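Local atomic coordinates of phosphonate monoester hydrolase (Ruegeria pomeroyi, PDB entry 4UPK), a protein that belongs to the sulfatase family of the alkaline phosphatase clan and is found as an assembly of four protein chains. Residues L126-T131 against H158-M163; V36-I41 against F234-Y239; Y169-H174 against D211-F216. All blocks are in the same frame, centred on the assembly; numbering follows the deposited sequence.

Contact 1 (L126-T131 against H158-M163); sequences LLFGYT and HEVTEM
Leu127 faces a parallel beta bulge at Val160, where strand 158-162 runs beside strand 125-127 in the large mixed sheet of this alkaline-phosphatase-like fold. The register shifts by one residue: Leu126 pairs with His158 and Leu127 with Glu159, yet Phe128 already lies across from Thr161. One carbonyl absorbs the extra residue, since Leu127 O accepts both Val160 N at 2.9 Å and Thr161 N at 3.3 Å, the second donor lying in the carbonyl plane. Past the bulge, Gly129 N resumes the pairing with a bond of 3.0 Å to Thr161 O. Gly129 has a positive phi (132°) and no side chain at this point, where its backbone meets Thr161 O.

Packing is tight around Val160. Its CB sits over one face of the Phe128 ring, 4.0 Å from the centroid, while Val160 CG1 comes within 3.6 Å of Phe128 CE1. The other branch, Val160 CG2, turns to Leu126 CB at 3.8 Å. Phe128 CG is anti to the carbonyl carbon (chi1 -67°), which turns a ring face to Val160; Phe221 meets the same ring edge-to-face.

Looser contact is made by His158 and Glu159, partly exposed and on opposite faces of the sheet. The imidazole stays clear of 126-131, and His158 NE2 bonds instead to Glu159 OE1 of the second subunit, a pairing made in both directions. Glu159 OE2 forms a salt bridge with Arg164, and a water lies between it and Gly129 O. At the far end the Tyr130 ring, whose OH bonds to Asp42, presents its edge to Met163, with CD1 3.0 Å from Met163 O.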
loop_
_atom_site.group_PDB
_atom_site.type_symbol
_atom_site.label_atom_id
_atom_site.label_comp_id
_atom_site.label_asym_id
_atom_site.label_seq_id
_atom_site.Cartn_x
_atom_site.Cartn_y
_atom_site.Cartn_z
ATOM N N LEU A 126 -2.590 -23.858 -6.692
ATOM C CA LEU A 126 -1.456 -24.743 -6.403
ATOM C C LEU A 126 -0.492 -24.773 -7.570
ATOM O O LEU A 126 -0.907 -25.052 -8.701
ATOM C CB LEU A 126 -1.941 -26.154 -6.056
ATOM C CG LEU A 126 -3.018 -26.249 -4.956
ATOM C CD1 LEU A 126 -3.684 -27.598 -4.965
ATOM C CD2 LEU A 126 -2.457 -25.913 -3.589
ATOM N N LEU A 127 0.791 -24.463 -7.304
ATOM C CA LEU A 127 1.821 -24.460 -8.332
ATOM C C LEU A 127 2.778 -25.626 -8.280
ATOM O O LEU A 127 3.478 -25.835 -7.288
ATOM C CB LEU A 127 2.582 -23.112 -8.391
ATOM C CG LEU A 127 3.713 -22.969 -9.419
ATOM C CD1 LEU A 127 3.155 -22.899 -10.862
ATOM C CD2 LEU A 127 4.543 -21.729 -9.121
ATOM N N PHE A 128 2.840 -26.362 -9.400
ATOM C CA PHE A 128 3.763 -27.478 -9.599
ATOM C C PHE A 128 4.641 -27.090 -10.770
ATOM O O PHE A 128 4.242 -27.267 -11.928
ATOM C CB PHE A 128 2.998 -28.771 -9.876
ATOM C CG PHE A 128 2.214 -29.253 -8.693
ATOM C CD1 PHE A 128 2.792 -30.108 -7.760
ATOM C CD2 PHE A 128 0.887 -28.874 -8.517
ATOM C CE1 PHE A 128 2.063 -30.561 -6.662
ATOM C CE2 PHE A 128 0.155 -29.326 -7.421
ATOM C CZ PHE A 128 0.749 -30.173 -6.500
ATOM N N GLY A 129 5.766 -26.454 -10.449
ATOM C CA GLY A 129 6.692 -25.965 -11.450
ATOM C C GLY A 129 7.182 -24.545 -11.290
ATOM O O GLY A 129 7.885 -24.244 -10.329
ATOM N N TYR A 130 6.902 -23.689 -12.284
ATOM C CA TYR A 130 7.376 -22.290 -12.388
ATOM C C TYR A 130 6.379 -21.386 -13.116
ATOM O O TYR A 130 5.553 -21.887 -13.870
ATOM C CB TYR A 130 8.715 -22.249 -13.160
ATOM C CG TYR A 130 8.614 -22.867 -14.543
ATOM C CD1 TYR A 130 8.691 -24.246 -14.720
ATOM C CD2 TYR A 130 8.432 -22.070 -15.677
ATOM C CE1 TYR A 130 8.615 -24.820 -15.987
ATOM C CE2 TYR A 130 8.311 -22.638 -16.941
ATOM C CZ TYR A 130 8.394 -24.021 -17.087
ATOM O OH TYR A 130 8.264 -24.631 -18.305
ATOM N N THR A 131 6.514 -20.052 -12.944
ATOM C CA THR A 131 5.701 -19.006 -13.630
ATOM C C THR A 131 6.608 -18.056 -14.420
ATOM O O THR A 131 6.127 -17.361 -15.311
ATOM C CB THR A 131 4.787 -18.207 -12.664
ATOM O OG1 THR A 131 5.576 -17.655 -11.620
ATOM C CG2 THR A 131 3.671 -19.036 -12.084
ATOM N N HIS A 158 0.394 -20.470 -4.883
ATOM C CA HIS A 158 0.886 -21.167 -3.722
ATOM C C HIS A 158 1.723 -22.318 -4.266
ATOM O O HIS A 158 1.209 -23.247 -4.897
ATOM C CB HIS A 158 -0.241 -21.634 -2.798
ATOM C CG HIS A 158 0.254 -22.037 -1.443
ATOM N ND1 HIS A 158 0.235 -21.151 -0.377
ATOM C CD2 HIS A 158 0.780 -23.213 -1.027
ATOM C CE1 HIS A 158 0.732 -21.817 0.655
ATOM N NE2 HIS A 158 1.065 -23.068 0.316
ATOM N N GLU A 159 3.041 -22.193 -4.097
ATOM C CA GLU A 159 3.986 -23.166 -4.604
ATOM C C GLU A 159 4.019 -24.434 -3.753
ATOM O O GLU A 159 4.311 -24.365 -2.566
ATOM C CB GLU A 159 5.369 -22.527 -4.719
ATOM C CG GLU A 159 6.337 -23.313 -5.568
ATOM C CD GLU A 159 7.718 -22.709 -5.521
ATOM O OE1 GLU A 159 8.355 -22.785 -4.449
ATOM O OE2 GLU A 159 8.170 -22.165 -6.555
ATOM N N VAL A 160 3.690 -25.578 -4.377
ATOM C CA VAL A 160 3.716 -26.908 -3.774
ATOM C C VAL A 160 5.096 -27.553 -4.067
ATOM O O VAL A 160 5.744 -28.053 -3.147
ATOM C CB VAL A 160 2.525 -27.795 -4.229
ATOM C CG1 VAL A 160 2.430 -29.048 -3.362
ATOM C CG2 VAL A 160 1.209 -27.019 -4.182
ATOM N N THR A 161 5.545 -27.501 -5.343
ATOM C CA THR A 161 6.830 -28.003 -5.805
ATOM C C THR A 161 7.474 -26.947 -6.679
ATOM O O THR A 161 6.886 -26.540 -7.689
ATOM C CB THR A 161 6.676 -29.325 -6.565
ATOM O OG1 THR A 161 6.009 -30.268 -5.736
ATOM C CG2 THR A 161 8.050 -29.913 -7.040
ATOM N N GLU A 162 8.704 -26.534 -6.302
ATOM C CA GLU A 162 9.529 -25.597 -7.052
ATOM C C GLU A 162 10.242 -26.402 -8.140
ATOM O O GLU A 162 10.940 -27.375 -7.846
ATOM C CB GLU A 162 10.555 -24.902 -6.123
ATOM C CG GLU A 162 11.545 -23.980 -6.837
ATOM C CD GLU A 162 12.829 -24.631 -7.325
ATOM O OE1 GLU A 162 13.535 -25.246 -6.494
ATOM O OE2 GLU A 162 13.124 -24.538 -8.540
ATOM N N MET A 163 10.092 -25.975 -9.386
ATOM C CA MET A 163 10.720 -26.644 -10.515
ATOM C C MET A 163 10.962 -25.661 -11.657
ATOM O O MET A 163 10.336 -25.734 -12.718
ATOM C CB MET A 163 9.948 -27.904 -10.943
ATOM C CG MET A 163 10.667 -28.749 -12.000
ATOM S SD MET A 163 11.296 -30.364 -11.447
ATOM C CE MET A 163 10.078 -30.864 -10.590
HETATM O O HOH W 1 8.456 -22.124 -9.067
#

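Contact 2 (V36-I41 against F234-Y239); sequences VLFIII and FAHLTY
The Phe38 ring and the His236 imidazole form an offset stack, centroids 4.7 Å apart and planes at 26°, on one face of two neighbouring parallel strands at the heart of the alpha/beta sheet of this alkaline-phosphatase-like fold. His236 CE1 lies over the rim of one Phe38 face. On the imidazole face opposite Phe38, Thr238 CG2 stands 3.6 Å above the ring plane. Two groups meet the imidazole edge: ND1 donates in the ring plane to Phe38 O at 2.8 Å, and CE1 abuts Ile40 CD1 at 3.4 Å. The Phe234 ring receives Val36 O and Phe38 CB at its edge, with CD1 of Phe234 3.7 Å from Val36 CB. Tyr239 likewise turns an edge, CD2, to Ile39 CG2, while its OH bonds to Thr218.

His236 reaches this place because CG is trans to the backbone N (chi1 -170°), as in Phe38, and the two side chains run side by side in the same direction. Phe38 O is gripped twice, by Leu237 N at 3.0 Å and by ND1 of His236, from opposite faces of its plane; ND1 stands 45° above that plane. The ND1 bond, lying in the ring plane, helps fix the rotation of the imidazole, which also meets the ring of Phe157.

Six in-register parallel bridges, from Val36-Phe234 to Ile41-Tyr239, define the pairing, with the axes 4.9 Å apart at closest approach. Helices cover both faces: 394-402 and 82-91 pack on the side of Val36, Phe38 and Ile40, and helix 303-333 on that of Leu37, Ile41 and Tyr239. At the C-terminal end a water donates to Ile40 O and, with its oxygen 3.1 Å from Tyr239 O, to that carbonyl as well.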
loop_
_atom_site.group_PDB
_atom_site.type_symbol
_atom_site.label_atom_id
_atom_site.label_comp_id
_atom_site.label_asym_id
_atom_site.label_seq_id
_atom_site.Cartn_x
_atom_site.Cartn_y
_atom_site.Cartn_z
ATOM N N VAL A 36 -10.032 -26.934 -11.488
ATOM C CA VAL A 36 -9.316 -26.378 -12.626
ATOM C C VAL A 36 -7.925 -27.017 -12.717
ATOM O O VAL A 36 -7.131 -26.922 -11.785
ATOM C CB VAL A 36 -9.293 -24.818 -12.700
ATOM C CG1 VAL A 36 -8.574 -24.342 -13.972
ATOM C CG2 VAL A 36 -10.709 -24.240 -12.646
ATOM N N LEU A 37 -7.662 -27.702 -13.831
ATOM C CA LEU A 37 -6.372 -28.320 -14.102
ATOM C C LEU A 37 -5.787 -27.618 -15.307
ATOM O O LEU A 37 -6.245 -27.806 -16.436
ATOM C CB LEU A 37 -6.448 -29.854 -14.305
ATOM C CG LEU A 37 -5.105 -30.565 -14.682
ATOM C CD1 LEU A 37 -4.042 -30.402 -13.593
ATOM C CD2 LEU A 37 -5.317 -32.008 -14.992
ATOM N N PHE A 38 -4.780 -26.784 -15.048
ATOM C CA PHE A 38 -4.111 -25.983 -16.056
ATOM C C PHE A 38 -2.685 -26.487 -16.280
ATOM O O PHE A 38 -1.797 -26.260 -15.444
ATOM C CB PHE A 38 -4.151 -24.499 -15.639
ATOM C CG PHE A 38 -3.731 -23.467 -16.661
ATOM C CD1 PHE A 38 -3.513 -23.823 -17.994
ATOM C CD2 PHE A 38 -3.604 -22.131 -16.305
ATOM C CE1 PHE A 38 -3.130 -22.868 -18.936
ATOM C CE2 PHE A 38 -3.218 -21.178 -17.245
ATOM C CZ PHE A 38 -3.004 -21.552 -18.560
ATOM N N ILE A 39 -2.481 -27.218 -17.413
ATOM C CA ILE A 39 -1.161 -27.744 -17.780
ATOM C C ILE A 39 -0.593 -26.911 -18.919
ATOM O O ILE A 39 -1.275 -26.703 -19.929
ATOM C CB ILE A 39 -1.096 -29.279 -18.129
ATOM C CG1 ILE A 39 -1.719 -30.151 -17.040
ATOM C CG2 ILE A 39 0.380 -29.740 -18.452
ATOM C CD1 ILE A 39 -1.862 -31.642 -17.461
ATOM N N ILE A 40 0.683 -26.495 -18.758
ATOM C CA ILE A 40 1.458 -25.761 -19.742
ATOM C C ILE A 40 2.766 -26.517 -19.986
ATOM O O ILE A 40 3.579 -26.693 -19.064
ATOM C CB ILE A 40 1.693 -24.242 -19.381
ATOM C CG1 ILE A 40 0.356 -23.482 -19.219
ATOM C CG2 ILE A 40 2.614 -23.558 -20.432
ATOM C CD1 ILE A 40 0.477 -22.050 -18.769
ATOM N N ILE A 41 2.945 -26.975 -21.233
ATOM C CA ILE A 41 4.149 -27.665 -21.683
ATOM C C ILE A 41 5.000 -26.541 -22.299
ATOM O O ILE A 41 4.482 -25.757 -23.079
ATOM C CB ILE A 41 3.828 -28.806 -22.713
ATOM C CG1 ILE A 41 2.887 -29.872 -22.121
ATOM C CG2 ILE A 41 5.114 -29.476 -23.248
ATOM C CD1 ILE A 41 2.179 -30.767 -23.194
ATOM N N PHE A 234 -7.508 -25.852 -7.738
ATOM C CA PHE A 234 -6.897 -25.228 -8.897
ATOM C C PHE A 234 -5.403 -25.595 -8.850
ATOM O O PHE A 234 -4.669 -25.135 -7.958
ATOM C CB PHE A 234 -7.131 -23.695 -8.906
ATOM C CG PHE A 234 -6.415 -22.887 -9.966
ATOM C CD1 PHE A 234 -6.157 -23.426 -11.226
ATOM C CD2 PHE A 234 -6.058 -21.565 -9.728
ATOM C CE1 PHE A 234 -5.501 -22.670 -12.210
ATOM C CE2 PHE A 234 -5.404 -20.809 -10.711
ATOM C CZ PHE A 234 -5.149 -21.359 -11.950
ATOM N N ALA A 235 -4.980 -26.461 -9.793
ATOM C CA ALA A 235 -3.605 -26.939 -9.894
ATOM C C ALA A 235 -3.025 -26.503 -11.217
ATOM O O ALA A 235 -3.659 -26.669 -12.277
ATOM C CB ALA A 235 -3.542 -28.457 -9.762
ATOM N N HIS A 236 -1.820 -25.911 -11.135
ATOM C CA HIS A 236 -1.066 -25.414 -12.275
ATOM C C HIS A 236 0.221 -26.226 -12.373
ATOM O O HIS A 236 1.092 -26.120 -11.514
ATOM C CB HIS A 236 -0.808 -23.885 -12.174
ATOM C CG HIS A 236 -0.250 -23.287 -13.429
ATOM N ND1 HIS A 236 -0.522 -23.831 -14.680
ATOM C CD2 HIS A 236 0.518 -22.183 -13.597
ATOM C CE1 HIS A 236 0.077 -23.046 -15.554
ATOM N NE2 HIS A 236 0.728 -22.052 -14.951
ATOM N N LEU A 237 0.317 -27.070 -13.410
ATOM C CA LEU A 237 1.433 -27.993 -13.628
ATOM C C LEU A 237 2.163 -27.620 -14.938
ATOM O O LEU A 237 1.543 -27.513 -16.000
ATOM C CB LEU A 237 0.895 -29.442 -13.585
ATOM C CG LEU A 237 1.788 -30.641 -13.956
ATOM C CD1 LEU A 237 2.761 -30.999 -12.842
ATOM C CD2 LEU A 237 0.925 -31.856 -14.249
ATOM N N THR A 238 3.481 -27.346 -14.813
ATOM C CA THR A 238 4.350 -26.814 -15.858
ATOM C C THR A 238 5.581 -27.674 -16.162
ATOM O O THR A 238 6.562 -27.685 -15.405
ATOM C CB THR A 238 4.760 -25.370 -15.491
ATOM O OG1 THR A 238 5.484 -25.420 -14.264
ATOM C CG2 THR A 238 3.562 -24.411 -15.354
ATOM N N TYR A 239 5.534 -28.356 -17.302
ATOM C CA TYR A 239 6.617 -29.195 -17.793
ATOM C C TYR A 239 7.526 -28.371 -18.677
ATOM O O TYR A 239 7.064 -27.788 -19.654
ATOM C CB TYR A 239 6.067 -30.373 -18.616
ATOM C CG TYR A 239 5.232 -31.352 -17.826
ATOM C CD1 TYR A 239 5.832 -32.312 -17.019
ATOM C CD2 TYR A 239 3.838 -31.357 -17.930
ATOM C CE1 TYR A 239 5.072 -33.246 -16.317
ATOM C CE2 TYR A 239 3.066 -32.294 -17.241
ATOM C CZ TYR A 239 3.692 -33.243 -16.437
ATOM O OH TYR A 239 2.977 -34.200 -15.765
HETATM O O HOH W 2 5.636 -25.215 -18.719
#

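Contact 3 (Y169-H174 against D211-F216); sequences YPWQSH and DSDTAF
His174 lies against Phe216 with a buried ND1 that finds no hydrogen-bond partner in the model. Phe216 CD1 lies over one face of the imidazole, near its rim, and His174 CB is 3.5 Å from Phe216 CE1; the ring planes are oblique, at 39°. The other end of the imidazole approaches a carboxylate, CE1 standing 3.1 Å from Asp211 OD1. A water that donates to Asp211 OD1 makes only a weak bond with His174 NE2, and Asp211 OD2 is held by Tyr180.

Trp171, His174 and Phe216 make an aromatic cluster where helix 169-177 meets the N-terminal turn of helix 213-224, N-capped by Ser212, whose OG accepts from Ala215 N. Trp171 meets this helix start with both ring and N-H. Its NE1 gives a nearly straight bond (171°) to Asp211 O at 2.8 Å, in the indole plane, while Asp213 CB sits squarely over the six-membered ring, 3.7 Å from the centroid. Asp213 OD2 pairs with Arg241. Phe216, with CG trans to its backbone N (chi1 177°), reaches helix 169-177: Trp171 CA lies over its face, and CZ touches Pro170 CB at 3.7 Å.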
loop_
_atom_site.group_PDB
_atom_site.type_symbol
_atom_site.label_atom_id
_atom_site.label_comp_id
_atom_site.label_asym_id
_atom_site.label_seq_id
_atom_site.Cartn_x
_atom_site.Cartn_y
_atom_site.Cartn_z
ATOM N N TYR A 169 15.641 -27.328 -7.019
ATOM C CA TYR A 169 16.226 -27.872 -5.790
ATOM C C TYR A 169 15.592 -29.193 -5.342
ATOM O O TYR A 169 16.356 -30.125 -5.091
ATOM C CB TYR A 169 16.359 -26.809 -4.679
ATOM C CG TYR A 169 17.550 -25.878 -4.854
ATOM C CD1 TYR A 169 18.210 -25.776 -6.077
ATOM C CD2 TYR A 169 17.989 -25.071 -3.807
ATOM C CE1 TYR A 169 19.263 -24.884 -6.260
ATOM C CE2 TYR A 169 19.061 -24.192 -3.970
ATOM C CZ TYR A 169 19.692 -24.099 -5.200
ATOM O OH TYR A 169 20.754 -23.243 -5.364
ATOM N N PRO A 170 14.233 -29.351 -5.342
ATOM C CA PRO A 170 13.644 -30.666 -5.019
ATOM C C PRO A 170 14.152 -31.785 -5.948
ATOM O O PRO A 170 14.522 -32.841 -5.455
ATOM C CB PRO A 170 12.132 -30.424 -5.207
ATOM C CG PRO A 170 11.953 -28.958 -4.955
ATOM C CD PRO A 170 13.165 -28.353 -5.591
ATOM N N TRP A 171 14.190 -31.548 -7.285
ATOM C CA TRP A 171 14.681 -32.531 -8.259
ATOM C C TRP A 171 16.177 -32.798 -8.104
ATOM O O TRP A 171 16.580 -33.957 -8.149
ATOM C CB TRP A 171 14.313 -32.168 -9.713
ATOM C CG TRP A 171 14.746 -33.203 -10.720
ATOM C CD1 TRP A 171 14.487 -34.547 -10.678
ATOM C CD2 TRP A 171 15.591 -32.995 -11.866
ATOM N NE1 TRP A 171 15.065 -35.174 -11.749
ATOM C CE2 TRP A 171 15.765 -34.251 -12.487
ATOM C CE3 TRP A 171 16.208 -31.861 -12.438
ATOM C CZ2 TRP A 171 16.512 -34.409 -13.659
ATOM C CZ3 TRP A 171 16.948 -32.021 -13.606
ATOM C CH2 TRP A 171 17.080 -33.280 -14.212
ATOM N N GLN A 172 16.990 -31.750 -7.858
ATOM C CA GLN A 172 18.441 -31.890 -7.629
ATOM C C GLN A 172 18.713 -32.709 -6.399
ATOM O O GLN A 172 19.670 -33.488 -6.395
ATOM C CB GLN A 172 19.152 -30.530 -7.509
ATOM C CG GLN A 172 19.358 -29.776 -8.842
ATOM C CD GLN A 172 20.474 -28.766 -8.693
ATOM O OE1 GLN A 172 21.635 -29.116 -8.434
ATOM N NE2 GLN A 172 20.173 -27.500 -8.920
ATOM N N SER A 173 17.883 -32.539 -5.343
ATOM C CA SER A 173 18.025 -33.289 -4.083
ATOM C C SER A 173 17.586 -34.753 -4.262
ATOM O O SER A 173 18.250 -35.638 -3.751
ATOM C CB SER A 173 17.267 -32.603 -2.956
ATOM O OG SER A 173 17.757 -31.287 -2.778
ATOM N N HIS A 174 16.541 -35.005 -5.062
ATOM C CA HIS A 174 16.071 -36.346 -5.433
ATOM C C HIS A 174 17.246 -37.111 -6.094
ATOM O O HIS A 174 17.544 -38.238 -5.706
ATOM C CB HIS A 174 14.860 -36.245 -6.397
ATOM C CG HIS A 174 14.324 -37.583 -6.837
ATOM N ND1 HIS A 174 14.459 -38.024 -8.144
ATOM C CD2 HIS A 174 13.725 -38.554 -6.113
ATOM C CE1 HIS A 174 13.892 -39.217 -8.176
ATOM N NE2 HIS A 174 13.464 -39.585 -6.974
ATOM N N ASP A 211 13.698 -41.276 -12.788
ATOM C CA ASP A 211 14.349 -40.223 -12.007
ATOM C C ASP A 211 14.465 -38.878 -12.758
ATOM O O ASP A 211 15.128 -37.953 -12.279
ATOM C CB ASP A 211 15.719 -40.708 -11.500
ATOM C CG ASP A 211 15.606 -41.853 -10.520
ATOM O OD1 ASP A 211 14.685 -41.825 -9.677
ATOM O OD2 ASP A 211 16.443 -42.759 -10.576
ATOM N N SER A 212 13.821 -38.787 -13.935
ATOM C CA SER A 212 13.862 -37.608 -14.802
ATOM C C SER A 212 13.096 -36.421 -14.230
ATOM O O SER A 212 12.274 -36.587 -13.336
ATOM C CB SER A 212 13.359 -37.953 -16.203
ATOM O OG SER A 212 11.949 -37.815 -16.323
ATOM N N ASP A 213 13.377 -35.233 -14.760
ATOM C CA ASP A 213 12.707 -33.978 -14.415
ATOM C C ASP A 213 11.193 -34.059 -14.658
ATOM O O ASP A 213 10.431 -33.689 -13.763
ATOM C CB ASP A 213 13.358 -32.788 -15.155
ATOM C CG ASP A 213 13.678 -32.952 -16.636
ATOM O OD1 ASP A 213 13.401 -34.057 -17.204
ATOM O OD2 ASP A 213 14.194 -31.983 -17.233
ATOM N N THR A 214 10.764 -34.631 -15.835
ATOM C CA THR A 214 9.362 -34.878 -16.217
ATOM C C THR A 214 8.665 -35.812 -15.231
ATOM O O THR A 214 7.576 -35.479 -14.767
ATOM C CB THR A 214 9.279 -35.406 -17.664
ATOM O OG1 THR A 214 9.894 -34.457 -18.546
ATOM C CG2 THR A 214 7.838 -35.708 -18.112
ATOM N N ALA A 215 9.280 -36.994 -14.943
ATOM C CA ALA A 215 8.762 -38.031 -14.038
ATOM C C ALA A 215 8.633 -37.496 -12.614
ATOM O O ALA A 215 7.600 -37.685 -11.973
ATOM C CB ALA A 215 9.674 -39.257 -14.051
ATOM N N PHE A 216 9.690 -36.829 -12.133
ATOM C CA PHE A 216 9.754 -36.253 -10.793
ATOM C C PHE A 216 8.635 -35.245 -10.534
ATOM O O PHE A 216 8.003 -35.329 -9.471
ATOM C CB PHE A 216 11.156 -35.672 -10.504
ATOM C CG PHE A 216 11.264 -34.989 -9.170
ATOM C CD1 PHE A 216 11.506 -35.724 -8.014
ATOM C CD2 PHE A 216 11.034 -33.617 -9.052
ATOM C CE1 PHE A 216 11.537 -35.099 -6.760
ATOM C CE2 PHE A 216 11.059 -32.995 -7.801
ATOM C CZ PHE A 216 11.329 -33.735 -6.664
HETATM O O HOH W 3 12.172 -42.249 -8.572
#

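In the fold
From the N terminus, strand 35-41 opens the longest of the three loops, which contact 2 closes only at 234-239, 193 residues on. Within that span lie the other two in series. Contact 1 joins 126-131 to 158-163, and contact 3 then joins 169-174 to 211-216; none cross. Strand 125-127 lies between 158-162 and 234-239, with Leu126 N 2.7 Å from Phe234 O, so contacts 1 and 2 belong to one continuous sheet. Contact 3 lies off this sheet and brings two helices together. It is tied to contact 1 where Met163 CE packs on Phe216 CD2 and Glu162 OE1 probably bonds to Tyr169 N. Contacts 1 and 3 also touch the second subunit.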